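Local coordinates for phosphate-specific transport system accessory protein PhoU homolog (Streptococcus pneumoniae, PDB 2I0M) that probably takes part in regulating phosphate uptake, as a mainly helical, homodimeric member of the PhoU family, at residues L7-L12 and A64-L69; S57-T62 and S85-L90. All coordinates share one frame; numbering follows the deposited sequence.

How the interactions relate
From the N terminus, helix 5-35 supplies residues 7-12, and the chain returns along helix 39-66 before residues 64-69 come back against them; interaction 1 thus closes a span of 51 residues near the chain start. Residues 57-62, about two turns earlier on helix 39-66, pair with 85-90 of helix 74-105 in interaction 2, which spans 22 residues. The loops cross, since 57-62 lies within the first and 85-90 beyond it. Helix 39-66 serves both contacts, so together they tie three successive helices into one bundle. They also touch: Leu12 CD2 packs 3.8 Å from Ile59 CG2. Both contacts have residues that reach the second subunit.

Interaction 1: L7-L12 and A64-L69; sequences LELHEL and ARLLAL. With ZN (zinc ion), chain C.
Leu66 projects from helix 39-66 toward helix 5-35, packing on Glu8, Leu9 and Leu12 at the end of the three-helix bundle that these two helices form with helix 74-105. The two segments run antiparallel, as expected of consecutive helices joined by a short turn. Traced outward, Leu66 has its CB set toward the opposing helix but touching nothing there. Contact begins at the branch point, where CG lies 4.2 Å from Glu8 CG. Both methyls touch that same carbon, Leu66 CD2 more closely, at 3.5 Å from Glu8 CG. Leu66 CD1, carried forward by lying anti to CA (chi2 -169°), also packs 3.8 Å from Leu9 CD2 and, more loosely, 4.4 Å from Leu12 CD1. A branched leucine suits this place because its fork spans Glu8 and Leu9, with Leu12 one turn on.

Glu8 suits the border of the contact: its methylene carbon joins the apolar patch, and the bend at chi2 (79°) turns the carboxylate out of it. Its OE2 stands 4.8 Å from Arg65 NH1, too far for a bond, although the opposite charges probably attract. Glu8 OE1 lies 3.2 Å from Glu11 OE2, two acceptors with no bond between them, a closeness that may raise the affinity of one for a proton. Leu9 and Leu12 also reach helix 74-105, on Asp76 and Ile83 respectively, and Leu67 meets Leu67 of the second subunit. On the face of helix 5-35 turned away from Leu66, His10 binds a zinc ion through NE2 at 2.2 Å.

Interaction 2: S57-T62 and S85-L90; sequences SAIELT and SSCSDL
Cys87 packs its sulfur into the angle between two neighbouring side chains of helix 39-66, Ile59 and Glu60. The apolar contacts carry the meeting: Cys87 SG lies 4.0 Å from Ile59 CG2 and 4.1 Å from Glu60 CG. On the cysteine, a chi1 of 72° places SG between the backbone N and the carbonyl carbon, and from there it reaches both of these carbons; on the isoleucine, it is the short branch, CG2, that faces the sulfur. A small residue fits here because the helices approach closely, with the CA atoms of Ile59 and Cys87 7.5 Å apart. Ile59 also covers Leu19 of helix 5-35, so its branched side chain fills the junction of all three helices.

The polar interactions run outward. Glu60 lends only its aliphatic part to Cys87; its chain continues extended beyond CG, and OE2 forms a salt bridge with Arg203 NH1 of the second subunit, which probably offsets the cost of burying this carboxylate. Asp89 does likewise, its OD1 paired with Arg92 NH1 of the second subunit. Ser86, also buried, satisfies its hydroxyl within its own helix by a hydrogen bond with Ser82 O.

Helix 74-105 runs on from here to Glu91 and Asp95, which bind zinc. A small apolar contact between antiparallel helices, beside carboxylates that form salt bridges to the second subunit, fits the three-helix bundle of a PhoU protein and its dimer interface.

Interaction 1: L7-L12 and A64-L69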
# COMPACT_ATOMS: atom_id res chain seq x y z
N LEU A 7 -7.98 13.35 27.16
CA LEU A 7 -7.04 12.42 27.80
C LEU A 7 -7.13 11.03 27.16
O LEU A 7 -6.11 10.36 26.96
CB LEU A 7 -7.29 12.35 29.32
CG LEU A 7 -6.32 11.58 30.23
CD1 LEU A 7 -4.86 11.97 30.00
CD2 LEU A 7 -6.70 11.77 31.69
N GLU A 8 -8.34 10.61 26.82
CA GLU A 8 -8.60 9.36 26.11
C GLU A 8 -8.01 9.32 24.69
O GLU A 8 -7.43 8.31 24.28
CB GLU A 8 -10.11 9.13 26.02
CG GLU A 8 -10.51 7.68 25.94
CD GLU A 8 -10.46 7.00 27.29
OE1 GLU A 8 -9.34 6.70 27.77
OE2 GLU A 8 -11.54 6.77 27.87
N LEU A 9 -8.16 10.42 23.95
CA LEU A 9 -7.55 10.56 22.63
C LEU A 9 -6.03 10.49 22.74
O LEU A 9 -5.38 9.76 22.00
CB LEU A 9 -7.97 11.87 21.96
CG LEU A 9 -9.44 12.04 21.61
CD1 LEU A 9 -9.63 13.20 20.64
CD2 LEU A 9 -10.00 10.76 21.03
N HIS A 10 -5.49 11.26 23.67
CA HIS A 10 -4.06 11.28 23.94
C HIS A 10 -3.54 9.87 24.23
O HIS A 10 -2.49 9.48 23.72
CB HIS A 10 -3.74 12.21 25.10
CG HIS A 10 -2.36 12.02 25.63
ND1 HIS A 10 -1.25 12.53 24.98
CD2 HIS A 10 -1.89 11.31 26.67
CE1 HIS A 10 -0.16 12.17 25.64
NE2 HIS A 10 -0.53 11.43 26.66
N GLU A 11 -4.28 9.13 25.04
CA GLU A 11 -3.94 7.73 25.34
C GLU A 11 -4.03 6.84 24.11
O GLU A 11 -3.20 5.96 23.93
CB GLU A 11 -4.79 7.19 26.49
CG GLU A 11 -4.18 7.44 27.87
CD GLU A 11 -5.19 7.46 29.01
OE1 GLU A 11 -4.85 7.98 30.10
OE2 GLU A 11 -6.34 6.97 28.83
N LEU A 12 -5.02 7.09 23.25
CA LEU A 12 -5.13 6.41 21.96
C LEU A 12 -3.93 6.71 21.07
O LEU A 12 -3.40 5.83 20.40
CB LEU A 12 -6.43 6.80 21.23
CG LEU A 12 -7.04 5.86 20.18
CD1 LEU A 12 -7.67 6.68 19.05
CD2 LEU A 12 -6.06 4.86 19.61
N ALA A 64 -12.99 2.58 17.25
CA ALA A 64 -14.39 2.37 16.88
C ALA A 64 -15.34 2.64 18.05
O ALA A 64 -16.37 3.27 17.87
CB ALA A 64 -14.61 0.96 16.33
N ARG A 65 -14.96 2.19 19.25
CA ARG A 65 -15.77 2.46 20.43
C ARG A 65 -15.64 3.90 20.93
O ARG A 65 -16.55 4.40 21.60
CB ARG A 65 -15.42 1.49 21.56
CG ARG A 65 -14.24 1.93 22.40
CD ARG A 65 -14.40 1.57 23.86
NE ARG A 65 -13.40 2.25 24.67
CZ ARG A 65 -12.20 1.77 24.95
NH1 ARG A 65 -11.36 2.47 25.70
NH2 ARG A 65 -11.83 0.58 24.49
N LEU A 66 -14.53 4.58 20.62
CA LEU A 66 -14.34 5.94 21.14
C LEU A 66 -15.28 6.94 20.52
O LEU A 66 -15.72 7.88 21.18
CB LEU A 66 -12.89 6.43 21.01
CG LEU A 66 -12.06 6.40 22.29
CD1 LEU A 66 -10.75 7.15 22.09
CD2 LEU A 66 -12.84 6.97 23.46
N LEU A 67 -15.61 6.73 19.25
CA LEU A 67 -16.56 7.58 18.57
C LEU A 67 -17.89 7.73 19.36
O LEU A 67 -18.51 8.80 19.34
CB LEU A 67 -16.80 7.10 17.14
CG LEU A 67 -15.79 7.38 16.01
CD1 LEU A 67 -14.90 8.58 16.28
CD2 LEU A 67 -14.97 6.16 15.66
N ALA A 68 -18.30 6.67 20.07
CA ALA A 68 -19.57 6.66 20.81
C ALA A 68 -19.51 7.30 22.20
O ALA A 68 -20.22 8.26 22.47
CB ALA A 68 -20.20 5.26 20.86
N LEU A 69 -18.66 6.76 23.08
CA LEU A 69 -18.47 7.29 24.44
C LEU A 69 -18.02 8.75 24.42
O LEU A 69 -17.23 9.16 23.57
CB LEU A 69 -17.45 6.45 25.22
CG LEU A 69 -17.88 5.16 25.94
CD1 LEU A 69 -17.99 3.99 24.97
CD2 LEU A 69 -16.90 4.83 27.06
ZN ZN C . 0.69 10.70 28.31

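Interaction 2: S57-T62 and S85-L90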
# COMPACT_ATOMS: atom_id res chain seq x y z
N SER A 57 -5.61 -4.49 15.90
CA SER A 57 -7.02 -4.76 16.13
C SER A 57 -7.46 -4.10 17.44
O SER A 57 -8.55 -3.53 17.51
CB SER A 57 -7.33 -6.26 16.09
OG SER A 57 -7.51 -6.82 17.38
N ALA A 58 -6.61 -4.16 18.46
CA ALA A 58 -6.86 -3.51 19.74
C ALA A 58 -7.11 -2.02 19.55
O ALA A 58 -8.11 -1.48 20.04
CB ALA A 58 -5.69 -3.75 20.71
N ILE A 59 -6.22 -1.37 18.81
CA ILE A 59 -6.32 0.06 18.50
C ILE A 59 -7.56 0.38 17.67
O ILE A 59 -8.35 1.26 18.06
CB ILE A 59 -5.06 0.56 17.79
CG1 ILE A 59 -3.86 0.45 18.73
CG2 ILE A 59 -5.23 2.00 17.29
CD1 ILE A 59 -2.54 0.44 17.99
N GLU A 60 -7.73 -0.33 16.55
CA GLU A 60 -8.97 -0.27 15.73
C GLU A 60 -10.24 -0.31 16.57
O GLU A 60 -11.19 0.42 16.29
CB GLU A 60 -9.04 -1.44 14.74
CG GLU A 60 -8.19 -1.30 13.50
CD GLU A 60 -8.39 -2.42 12.50
OE1 GLU A 60 -8.78 -3.56 12.87
OE2 GLU A 60 -8.15 -2.17 11.30
N LEU A 61 -10.24 -1.16 17.59
CA LEU A 61 -11.42 -1.41 18.42
C LEU A 61 -11.70 -0.32 19.44
O LEU A 61 -12.87 0.05 19.62
CB LEU A 61 -11.35 -2.78 19.11
CG LEU A 61 -12.21 -3.92 18.53
CD1 LEU A 61 -11.84 -4.24 17.08
CD2 LEU A 61 -12.10 -5.18 19.39
N THR A 62 -10.66 0.20 20.09
CA THR A 62 -10.85 1.33 21.00
C THR A 62 -11.14 2.63 20.23
O THR A 62 -11.82 3.51 20.74
CB THR A 62 -9.69 1.52 22.06
OG1 THR A 62 -8.77 2.52 21.64
CG2 THR A 62 -8.97 0.22 22.37
N SER A 85 -6.68 4.57 10.23
CA SER A 85 -6.04 4.45 8.93
C SER A 85 -4.54 4.21 9.05
O SER A 85 -3.98 3.42 8.31
CB SER A 85 -6.33 5.71 8.11
OG SER A 85 -5.26 6.00 7.22
N SER A 86 -3.88 4.89 9.98
CA SER A 86 -2.45 4.79 10.13
C SER A 86 -1.99 3.49 10.80
O SER A 86 -0.91 2.99 10.51
CB SER A 86 -1.88 6.01 10.88
OG SER A 86 -2.05 7.21 10.15
N CYS A 87 -2.80 2.93 11.70
CA CYS A 87 -2.36 1.71 12.39
C CYS A 87 -2.35 0.52 11.41
O CYS A 87 -1.46 -0.33 11.46
CB CYS A 87 -3.13 1.47 13.69
SG CYS A 87 -4.81 0.96 13.47
N SER A 88 -3.31 0.52 10.49
CA SER A 88 -3.34 -0.36 9.32
C SER A 88 -2.12 -0.29 8.38
O SER A 88 -1.60 -1.32 7.93
CB SER A 88 -4.61 -0.09 8.52
OG SER A 88 -4.59 -0.81 7.30
N ASP A 89 -1.68 0.92 8.05
CA ASP A 89 -0.47 1.13 7.25
C ASP A 89 0.75 0.56 8.00
O ASP A 89 1.69 0.03 7.40
CB ASP A 89 -0.26 2.63 6.99
CG ASP A 89 -1.21 3.20 5.94
OD1 ASP A 89 -1.87 2.44 5.21
OD2 ASP A 89 -1.28 4.44 5.82
N LEU A 90 0.70 0.68 9.32
CA LEU A 90 1.75 0.23 10.19
C LEU A 90 1.80 -1.31 10.18
O LEU A 90 2.89 -1.87 10.05
CB LEU A 90 1.50 0.79 11.60
CG LEU A 90 2.51 1.55 12.45
CD1 LEU A 90 3.34 2.65 11.72
CD2 LEU A 90 1.74 2.14 13.63